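Local coordinates for protein glycoside hydrolase family 81 (Clostridium thermocellum, PDB 6FOP) that probably hydrolyses beta-1,3-glucans such as laminarin, as a family 81 glycoside hydrolase of the cellulosome, at residues A262-Q267 against P472-S477. Sequence-based numbering, arbitrary orientation.
Sequences ALYPHQ and PYEGHS
A water among buried residues is gripped from both segments: it donates to Pro472 O at 2.8 Å, accepts from Gln267 NE2 at 3.2 Å, and lies 2.8 Å from His266 NE2. Glutamine suits its place because both ends of the amide are used: Gln267 OE1 takes the backbone N-H of Tyr264, the N-cap residue of helix 265-268, at 2.9 Å, fixing the amide flip. Gln267 NE2 also sits 3.4 Å above the plane of the Tyr473 ring, over its centre, with amide and ring planes perpendicular.

Farther along, Tyr473 OH donates to Ala262 O over 2.7 Å, arriving from above the carbonyl plane, near the end of strand 260-263. Its ring meets Tyr264 obliquely, CE2 of Tyr264 lying 3.7 Å from CD1 of Tyr473, while Tyr473 O lies at the edge of both the Tyr264 and His266 rings. With CG between the backbone N and carbonyl carbon (chi1 77°), His266 directs its imidazole at the turn 473-475, where Gly475, at positive phi in a G1 beta bulge and without a side chain, lets its CA come to 3.7 Å from His266 NE2. His266 ND1 is bonded to Tyr534 of helix 514-534.

Glu474 OE1 accepts from His476 NE2 and pairs with Arg285, and OE2 with Lys129; Tyr264 OH is hydrogen-bonded to Lys129 and to His56. Two basic partners would be expected to keep this buried carboxylate ionised, and His476, donating through both nitrogens, is consistent with an imidazolium. The turn, within the family 81 C-terminal domain, joins the strand-to-helix junction through directional polar bonds as well as ring packing.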
ATOM      1  N   ALA A 262      -4.990  17.558  -5.731  1.00 13.32           N
ATOM      2  CA  ALA A 262      -4.417  17.692  -4.406  1.00 13.41           C
ATOM      3  C   ALA A 262      -3.419  16.526  -4.255  1.00 13.70           C
ATOM      4  O   ALA A 262      -3.765  15.376  -4.457  1.00 13.74           O
ATOM      5  CB  ALA A 262      -5.497  17.629  -3.326  1.00 14.31           C
ATOM      6  N   LEU A 263      -2.222  16.866  -3.779  1.00 13.24           N
ATOM      7  CA  LEU A 263      -1.109  15.923  -3.645  1.00 12.03           C
ATOM      8  C   LEU A 263      -0.744  15.739  -2.199  1.00 13.56           C
ATOM      9  O   LEU A 263      -0.663  16.700  -1.459  1.00 14.08           O
ATOM     10  CB  LEU A 263       0.128  16.450  -4.390  1.00 12.82           C
ATOM     11  CG  LEU A 263       0.218  16.170  -5.879  1.00 13.03           C
ATOM     12  CD1 LEU A 263      -0.932  16.785  -6.678  1.00 14.96           C
ATOM     13  CD2 LEU A 263       1.548  16.691  -6.429  1.00 14.52           C
ATOM     14  N   TYR A 264      -0.529  14.483  -1.815  1.00 13.05           N
ATOM     15  CA  TYR A 264      -0.019  14.170  -0.495  1.00 12.84           C
ATOM     16  C   TYR A 264       1.475  14.506  -0.387  1.00 13.16           C
ATOM     17  O   TYR A 264       2.184  14.568  -1.419  1.00 13.64           O
ATOM     18  CB  TYR A 264      -0.172  12.698  -0.249  1.00 13.06           C
ATOM     19  CG  TYR A 264      -1.567  12.137  -0.112  1.00 13.14           C
ATOM     20  CD1 TYR A 264      -2.394  12.500   0.946  1.00 13.08           C
ATOM     21  CD2 TYR A 264      -2.077  11.231  -1.050  1.00 12.04           C
ATOM     22  CE1 TYR A 264      -3.640  11.909   1.118  1.00 13.01           C
ATOM     23  CE2 TYR A 264      -3.300  10.611  -0.861  1.00 11.87           C
ATOM     24  CZ  TYR A 264      -4.094  10.962   0.203  1.00 12.39           C
ATOM     25  OH  TYR A 264      -5.286  10.288   0.357  1.00 13.08           O
ATOM     26  N   PRO A 265       1.994  14.645   0.842  1.00 13.51           N
ATOM     27  CA  PRO A 265       3.435  14.888   0.996  1.00 13.35           C
ATOM     28  C   PRO A 265       4.361  13.906   0.277  1.00 13.45           C
ATOM     29  O   PRO A 265       5.373  14.337  -0.290  1.00 14.14           O
ATOM     30  CB  PRO A 265       3.620  14.808   2.508  1.00 14.10           C
ATOM     31  CG  PRO A 265       2.325  15.332   3.039  1.00 14.11           C
ATOM     32  CD  PRO A 265       1.292  14.751   2.123  1.00 14.52           C
ATOM     33  N   HIS A 266       4.046  12.611   0.280  1.00 12.61           N
ATOM     34  CA  HIS A 266       4.951  11.696  -0.436  1.00 13.08           C
ATOM     35  C   HIS A 266       5.015  11.959  -1.938  1.00 12.81           C
ATOM     36  O   HIS A 266       5.933  11.465  -2.615  1.00 14.45           O
ATOM     37  CB  HIS A 266       4.619  10.226  -0.155  1.00 12.83           C
ATOM     38  CG  HIS A 266       3.427   9.735  -0.897  1.00 13.08           C
ATOM     39  ND1 HIS A 266       2.148   9.986  -0.459  1.00 13.78           N
ATOM     40  CD2 HIS A 266       3.306   9.034  -2.050  1.00 13.04           C
ATOM     41  CE1 HIS A 266       1.293   9.489  -1.323  1.00 13.00           C
ATOM     42  NE2 HIS A 266       1.968   8.894  -2.291  1.00 13.33           N
ATOM     43  N   GLN A 267       4.033  12.693  -2.479  1.00 13.51           N
ATOM     44  CA  GLN A 267       4.012  13.081  -3.888  1.00 13.59           C
ATOM     45  C   GLN A 267       4.671  14.433  -4.116  1.00 14.10           C
ATOM     46  O   GLN A 267       5.399  14.603  -5.090  1.00 14.82           O
ATOM     47  CB  GLN A 267       2.582  13.144  -4.414  1.00 13.76           C
ATOM     48  CG  GLN A 267       1.888  11.783  -4.410  1.00 13.32           C
ATOM     49  CD  GLN A 267       0.393  11.847  -4.566  1.00 13.34           C
ATOM     50  OE1 GLN A 267      -0.235  12.760  -4.067  1.00 14.37           O
ATOM     51  NE2 GLN A 267      -0.181  10.882  -5.238  1.00 14.10           N
ATOM     52  N   PRO A 472      -2.555   3.315  -5.356  1.00 12.27           N
ATOM     53  CA  PRO A 472      -1.572   4.116  -6.097  1.00 12.50           C
ATOM     54  C   PRO A 472      -1.424   5.563  -5.649  1.00 12.76           C
ATOM     55  O   PRO A 472      -0.371   6.182  -5.869  1.00 13.38           O
ATOM     56  CB  PRO A 472      -2.051   4.033  -7.548  1.00 15.10           C
ATOM     57  CG  PRO A 472      -2.972   2.883  -7.594  1.00 16.66           C
ATOM     58  CD  PRO A 472      -3.575   2.730  -6.251  1.00 13.96           C
ATOM     59  N   TYR A 473      -2.488   6.124  -5.081  1.00 12.35           N
ATOM     60  CA  TYR A 473      -2.480   7.539  -4.742  1.00 12.61           C
ATOM     61  C   TYR A 473      -1.994   7.792  -3.314  1.00 11.62           C
ATOM     62  O   TYR A 473      -1.208   8.712  -3.080  1.00 12.63           O
ATOM     63  CB  TYR A 473      -3.810   8.256  -5.068  1.00 12.39           C
ATOM     64  CG  TYR A 473      -3.642   9.703  -5.466  1.00 12.23           C
ATOM     65  CD1 TYR A 473      -3.685  10.717  -4.507  1.00 11.98           C
ATOM     66  CD2 TYR A 473      -3.507  10.052  -6.794  1.00 12.37           C
ATOM     67  CE1 TYR A 473      -3.540  12.031  -4.872  1.00 12.45           C
ATOM     68  CE2 TYR A 473      -3.366  11.385  -7.160  1.00 12.74           C
ATOM     69  CZ  TYR A 473      -3.429  12.382  -6.197  1.00 12.41           C
ATOM     70  OH  TYR A 473      -3.288  13.716  -6.560  1.00 14.04           O
ATOM     71  N   GLU A 474      -2.453   6.986  -2.367  1.00 11.97           N
ATOM     72  CA  GLU A 474      -1.866   7.075  -1.027  1.00 11.95           C
ATOM     73  C   GLU A 474      -0.428   6.555  -1.013  1.00 11.83           C
ATOM     74  O   GLU A 474       0.300   6.851  -0.070  1.00 12.74           O
ATOM     75  CB  GLU A 474      -2.695   6.341   0.031  1.00 12.44           C
ATOM     76  CG  GLU A 474      -4.020   7.017   0.326  1.00 13.16           C
ATOM     77  CD  GLU A 474      -4.493   6.952   1.755  1.00 13.56           C
ATOM     78  OE1 GLU A 474      -3.712   6.631   2.712  1.00 13.40           O
ATOM     79  OE2 GLU A 474      -5.687   7.304   1.954  1.00 14.38           O
ATOM     80  N   GLY A 475      -0.058   5.751  -2.012  1.00 11.94           N
ATOM     81  CA  GLY A 475       1.292   5.212  -2.111  1.00 12.13           C
ATOM     82  C   GLY A 475       1.629   4.080  -1.177  1.00 11.18           C
ATOM     83  O   GLY A 475       2.809   3.811  -0.963  1.00 12.89           O
ATOM     84  N   HIS A 476       0.619   3.431  -0.605  1.00 11.52           N
ATOM     85  CA  HIS A 476       0.850   2.314   0.277  1.00 11.72           C
ATOM     86  C   HIS A 476      -0.279   1.319   0.117  1.00 11.29           C
ATOM     87  O   HIS A 476      -1.286   1.620  -0.560  1.00 11.82           O
ATOM     88  CB  HIS A 476       0.972   2.759   1.746  1.00 12.18           C
ATOM     89  CG  HIS A 476      -0.296   3.323   2.291  1.00 11.78           C
ATOM     90  ND1 HIS A 476      -1.322   2.525   2.761  1.00 11.62           N
ATOM     91  CD2 HIS A 476      -0.748   4.599   2.339  1.00 12.11           C
ATOM     92  CE1 HIS A 476      -2.358   3.296   3.061  1.00 12.10           C
ATOM     93  NE2 HIS A 476      -2.019   4.552   2.846  1.00 12.94           N
ATOM     94  N   SER A 477      -0.187   0.201   0.804  1.00 11.34           N
ATOM     95  CA  SER A 477      -1.161  -0.838   0.757  1.00 11.54           C
ATOM     96  C   SER A 477      -2.205  -0.777   1.854  1.00 11.72           C
ATOM     97  O   SER A 477      -2.040  -0.057   2.864  1.00 12.06           O
ATOM     98  CB  SER A 477      -0.453  -2.180   0.714  1.00 11.92           C
ATOM     99  OG  SER A 477       0.399  -2.265  -0.409  1.00 13.01           O
TER
HETATM  100  O   HOH W   1       1.458   8.152  -4.972  1.00 14.18           O